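Local atomic coordinates of aminoglycoside 6-adenylyltransferase (PDB entry 2PBE), a protein that transfers the nucleoside monophosphate of ATP or GTP to the 6-hydroxyl of streptomycin, giving bacteria resistance to that antibiotic. Residues P190-L193 with R194-W198; Y249-F252 with R253-K257. All coordinates share one frame; numbering follows the deposited sequence.

Contact 1: P190-L193 with R194-W198; sequences PNLL and RMMAW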
loop_
_atom_site.group_PDB
_atom_site.type_symbol
_atom_site.label_atom_id
_atom_site.label_comp_id
_atom_site.label_asym_id
_atom_site.label_seq_id
_atom_site.Cartn_x
_atom_site.Cartn_y
_atom_site.Cartn_z
ATOM N N PRO A 190 1.647 -12.704 0.889
ATOM C CA PRO A 190 1.213 -11.415 1.441
ATOM C C PRO A 190 2.129 -10.888 2.550
ATOM O O PRO A 190 2.234 -9.673 2.746
ATOM C CB PRO A 190 -0.212 -11.704 1.920
ATOM C CG PRO A 190 -0.694 -12.685 0.890
ATOM C CD PRO A 190 0.491 -13.620 0.756
ATOM N N ASN A 191 2.798 -11.782 3.270
ATOM C CA ASN A 191 3.698 -11.311 4.325
ATOM C C ASN A 191 5.023 -10.851 3.712
ATOM O O ASN A 191 5.654 -9.936 4.213
ATOM C CB ASN A 191 3.921 -12.379 5.398
ATOM C CG ASN A 191 2.839 -12.348 6.474
ATOM O OD1 ASN A 191 1.832 -13.048 6.390
ATOM N ND2 ASN A 191 3.036 -11.512 7.481
ATOM N N LEU A 192 5.427 -11.471 2.613
ATOM C CA LEU A 192 6.638 -11.061 1.924
ATOM C C LEU A 192 6.404 -9.603 1.491
ATOM O O LEU A 192 7.287 -8.748 1.619
ATOM C CB LEU A 192 6.870 -11.944 0.696
ATOM C CG LEU A 192 7.802 -11.393 -0.387
ATOM C CD1 LEU A 192 9.200 -11.119 0.199
ATOM C CD2 LEU A 192 7.892 -12.397 -1.536
ATOM N N LEU A 193 5.192 -9.335 1.010
ATOM C CA LEU A 193 4.808 -8.002 0.576
ATOM C C LEU A 193 4.853 -6.978 1.699
ATOM O O LEU A 193 5.274 -5.839 1.489
ATOM C CB LEU A 193 3.408 -8.031 -0.005
ATOM C CG LEU A 193 3.195 -8.341 -1.476
ATOM C CD1 LEU A 193 1.727 -8.150 -1.773
ATOM C CD2 LEU A 193 4.023 -7.404 -2.342
ATOM N N ARG A 194 4.392 -7.372 2.885
ATOM C CA ARG A 194 4.403 -6.480 4.041
ATOM C C ARG A 194 5.840 -6.170 4.360
ATOM O O ARG A 194 6.182 -5.028 4.630
ATOM C CB ARG A 194 3.766 -7.146 5.261
ATOM C CG ARG A 194 3.697 -6.255 6.488
ATOM C CD ARG A 194 3.037 -6.976 7.638
ATOM N NE ARG A 194 1.698 -7.465 7.299
ATOM C CZ ARG A 194 0.607 -6.709 7.340
ATOM N NH1 ARG A 194 0.679 -5.422 7.712
ATOM N NH2 ARG A 194 -0.555 -7.248 6.999
HETATM N N MSE A 195 6.674 -7.203 4.336
HETATM C CA MSE A 195 8.102 -7.048 4.612
HETATM C C MSE A 195 8.720 -6.072 3.611
HETATM O O MSE A 195 9.555 -5.235 3.975
HETATM C CB MSE A 195 8.812 -8.411 4.515
HETATM C CG MSE A 195 10.239 -8.402 5.050
HETATM SE SE MSE A 195 10.397 -7.623 6.843
HETATM C CE MSE A 195 9.705 -9.115 7.929
HETATM N N MSE A 196 8.311 -6.187 2.351
HETATM C CA MSE A 196 8.831 -5.308 1.325
HETATM C C MSE A 196 8.292 -3.894 1.532
HETATM O O MSE A 196 9.004 -2.910 1.325
HETATM C CB MSE A 196 8.439 -5.836 -0.053
HETATM C CG MSE A 196 9.126 -7.143 -0.403
HETATM SE SE MSE A 196 8.565 -7.986 -2.081
HETATM C CE MSE A 196 9.749 -7.145 -3.365
ATOM N N ALA A 197 7.039 -3.797 1.958
ATOM C CA ALA A 197 6.433 -2.498 2.199
ATOM C C ALA A 197 7.134 -1.820 3.368
ATOM O O ALA A 197 7.387 -0.611 3.326
ATOM C CB ALA A 197 4.948 -2.651 2.484
ATOM N N TRP A 198 7.460 -2.603 4.396
ATOM C CA TRP A 198 8.142 -2.058 5.572
ATOM C C TRP A 198 9.520 -1.537 5.175
ATOM O O TRP A 198 10.047 -0.590 5.771
ATOM C CB TRP A 198 8.301 -3.121 6.660
ATOM C CG TRP A 198 7.057 -3.402 7.506
ATOM C CD1 TRP A 198 5.938 -2.618 7.604
ATOM C CD2 TRP A 198 6.870 -4.480 8.434
ATOM N NE1 TRP A 198 5.069 -3.131 8.537
ATOM C CE2 TRP A 198 5.607 -4.271 9.069
ATOM C CE3 TRP A 198 7.646 -5.607 8.806
ATOM C CZ2 TRP A 198 5.089 -5.150 10.063
ATOM C CZ3 TRP A 198 7.140 -6.490 9.803
ATOM C CH2 TRP A 198 5.862 -6.245 10.417
#
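Leu192 and Met196 meet one turn apart in a local, mostly buried i to i+4 contact within helix 177-204, in the helical part of this nucleotidyltransferase. The helix carries its regular ladder of backbone bonds through the segment: Arg194 N to Pro190 O, Met195 N to Asn191 O (2.9 Å), Met196 N to Leu192 O and Ala197 N to Leu193 O. Pro190, whose ring nitrogen has no hydrogen to give, kinks the helix where its bond to the preceding turn is missing.

Different sides of the helix meet different neighbours. Leu192, Met195 and Met196 touch helix 238-263, Leu193 reaches helix 223-230, as does Met196, and Asn191, Met195 and Trp198 lie against helix 151-173. The side chain of Arg194 leaves the backbone with CG opposite its own N (chi1 -178°) and runs on past Trp198, laying CG 3.8 Å above one face of the indole, offset toward the rim. Its chain then bends at chi3 (-56°), and NH2 is hydrogen-bonded to the carbonyl oxygen of Gln143.

Both methionines are selenomethionines. In Met196 the chain runs straight through chi2 and turns only at chi3, and its selenium lies beside the branch of the leucine, with SE 3.9 Å from CG of Leu192 and equally far from CD1 of Leu192.

Contact 2: Y249-F252 with R253-K257; sequences YALF and RKYSK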
loop_
_atom_site.group_PDB
_atom_site.type_symbol
_atom_site.label_atom_id
_atom_site.label_comp_id
_atom_site.label_asym_id
_atom_site.label_seq_id
_atom_site.Cartn_x
_atom_site.Cartn_y
_atom_site.Cartn_z
ATOM N N TYR A 249 11.110 -17.460 -0.201
ATOM C CA TYR A 249 12.135 -17.645 0.829
ATOM C C TYR A 249 13.280 -16.676 0.596
ATOM O O TYR A 249 13.638 -15.879 1.472
ATOM C CB TYR A 249 12.702 -19.079 0.790
ATOM C CG TYR A 249 11.899 -20.106 1.554
ATOM C CD1 TYR A 249 10.531 -19.875 1.863
ATOM C CD2 TYR A 249 12.492 -21.320 1.987
ATOM C CE1 TYR A 249 9.777 -20.814 2.579
ATOM C CE2 TYR A 249 11.734 -22.288 2.726
ATOM C CZ TYR A 249 10.372 -22.020 3.016
ATOM O OH TYR A 249 9.611 -22.919 3.736
ATOM N N ALA A 250 13.842 -16.767 -0.607
ATOM C CA ALA A 250 14.963 -15.936 -1.018
ATOM C C ALA A 250 14.660 -14.462 -0.818
ATOM O O ALA A 250 15.468 -13.722 -0.266
ATOM C CB ALA A 250 15.282 -16.213 -2.470
ATOM N N LEU A 251 13.478 -14.035 -1.257
ATOM C CA LEU A 251 13.100 -12.641 -1.126
ATOM C C LEU A 251 12.790 -12.220 0.298
ATOM O O LEU A 251 13.031 -11.074 0.666
ATOM C CB LEU A 251 11.917 -12.337 -2.026
ATOM C CG LEU A 251 12.305 -12.253 -3.502
ATOM C CD1 LEU A 251 11.072 -12.158 -4.367
ATOM C CD2 LEU A 251 13.211 -11.034 -3.727
ATOM N N PHE A 252 12.266 -13.138 1.104
ATOM C CA PHE A 252 11.936 -12.774 2.477
ATOM C C PHE A 252 13.182 -12.571 3.303
ATOM O O PHE A 252 13.204 -11.721 4.187
ATOM C CB PHE A 252 11.071 -13.839 3.165
ATOM C CG PHE A 252 10.302 -13.297 4.332
ATOM C CD1 PHE A 252 9.209 -12.447 4.110
ATOM C CD2 PHE A 252 10.677 -13.598 5.654
ATOM C CE1 PHE A 252 8.474 -11.886 5.204
ATOM C CE2 PHE A 252 9.956 -13.047 6.777
ATOM C CZ PHE A 252 8.849 -12.186 6.542
ATOM N N ARG A 253 14.210 -13.368 3.029
ATOM C CA ARG A 253 15.463 -13.245 3.763
ATOM C C ARG A 253 15.989 -11.858 3.456
ATOM O O ARG A 253 16.286 -11.077 4.352
ATOM C CB ARG A 253 16.489 -14.292 3.298
ATOM C CG ARG A 253 16.118 -15.716 3.666
ATOM C CD ARG A 253 17.064 -16.754 3.041
ATOM N NE ARG A 253 16.571 -18.109 3.289
ATOM C CZ ARG A 253 16.272 -18.996 2.338
ATOM N NH1 ARG A 253 16.418 -18.685 1.059
ATOM N NH2 ARG A 253 15.822 -20.206 2.671
ATOM N N LYS A 254 16.084 -11.582 2.162
ATOM C CA LYS A 254 16.577 -10.318 1.664
ATOM C C LYS A 254 15.946 -9.116 2.381
ATOM O O LYS A 254 16.647 -8.326 3.017
ATOM C CB LYS A 254 16.319 -10.233 0.158
ATOM C CG LYS A 254 16.906 -8.990 -0.492
ATOM C CD LYS A 254 16.883 -9.055 -2.012
ATOM C CE LYS A 254 17.360 -7.730 -2.588
ATOM N NZ LYS A 254 17.373 -7.692 -4.067
ATOM N N TYR A 255 14.624 -8.994 2.318
ATOM C CA TYR A 255 13.958 -7.853 2.942
ATOM C C TYR A 255 13.860 -7.829 4.452
ATOM O O TYR A 255 13.865 -6.745 5.047
ATOM C CB TYR A 255 12.598 -7.661 2.278
ATOM C CG TYR A 255 12.823 -7.257 0.838
ATOM C CD1 TYR A 255 13.416 -5.997 0.522
ATOM C CD2 TYR A 255 12.598 -8.171 -0.226
ATOM C CE1 TYR A 255 13.798 -5.669 -0.816
ATOM C CE2 TYR A 255 12.973 -7.854 -1.576
ATOM C CZ TYR A 255 13.579 -6.601 -1.860
ATOM O OH TYR A 255 13.999 -6.296 -3.149
ATOM N N SER A 256 13.765 -8.996 5.080
ATOM C CA SER A 256 13.690 -9.036 6.539
ATOM C C SER A 256 15.080 -8.723 7.079
ATOM O O SER A 256 15.212 -8.107 8.136
ATOM C CB SER A 256 13.209 -10.399 7.040
ATOM O OG SER A 256 14.082 -11.428 6.615
ATOM N N LYS A 257 16.116 -9.147 6.349
ATOM C CA LYS A 257 17.492 -8.853 6.747
ATOM C C LYS A 257 17.706 -7.349 6.602
ATOM O O LYS A 257 18.251 -6.693 7.483
ATOM C CB LYS A 257 18.492 -9.612 5.871
ATOM C CG LYS A 257 18.631 -11.065 6.276
ATOM C CD LYS A 257 19.516 -11.870 5.343
ATOM C CE LYS A 257 19.541 -13.343 5.772
ATOM N NZ LYS A 257 20.344 -14.198 4.857
#
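Tyr249 and Arg253, a turn apart on helix 238-263, show how a guanidinium can settle beside an aromatic residue. Their planes stand 83° apart, nearly perpendicular. The face of the guanidinium is turned to the aliphatic base of the tyrosine, with CZ of Arg253 3.9 Å from CB of Tyr249, while NH2 of Arg253 approaches the ring obliquely, 3.6 Å from CD2 of Tyr249. An extended chain from CG to NE carries the group back along the helix. Its polar end is held by helix 270-283: NE forms a salt bridge with Asp271, and NH2 a hydrogen bond with Thr275.

Leu251 and Tyr255 behave differently. They lie side by side and point the same way, CD2 of Leu251 resting 3.8 Å from CE2 of Tyr255. Over the centre of one face of the Tyr255 ring sits CG of Lys254, 4.2 Å above the plane. Glu228 ties off both residues, taking a salt bridge from Lys254 NZ and a hydrogen bond from Tyr255 OH.

Ser256 turns its side chain back to the preceding turn. A chi1 of 59° places OG of Ser256 between its own N and carbonyl carbon, where it is hydrogen-bonded to O of Phe252 (2.6 Å). O of Phe252 also accepts the N-H of Ser256, 2.9 Å from N of Ser256, and the two donors arrive from opposite faces of the carbonyl plane. The hydroxyl thereby gives its hydrogen within the helix itself, while the Phe252 ring stacks with Phe161 of helix 151-173. Such a doubly used carbonyl is typical of serine inside an alpha-helix, here one that packs within a helical bundle.

In the fold
Contacts 1 and 2 lie on two neighbouring helices, 177-204 and 238-263, with their centres about 10 Å apart, and contact 1 comes first along the chain. They meet directly: CE of Met195 lies 3.5 Å from CZ of Phe252, and CG of Met196 lies 3.6 Å from CD2 of Tyr255. Helix 151-173 touches both, and so does helix 223-230. The centre of contact 1 lies about 10 Å from the centre of the chain, that of contact 2, which is more exposed, about 19 Å. Together they join two helices of the helical part, which lies beside the mixed sheet of the nucleotidyltransferase.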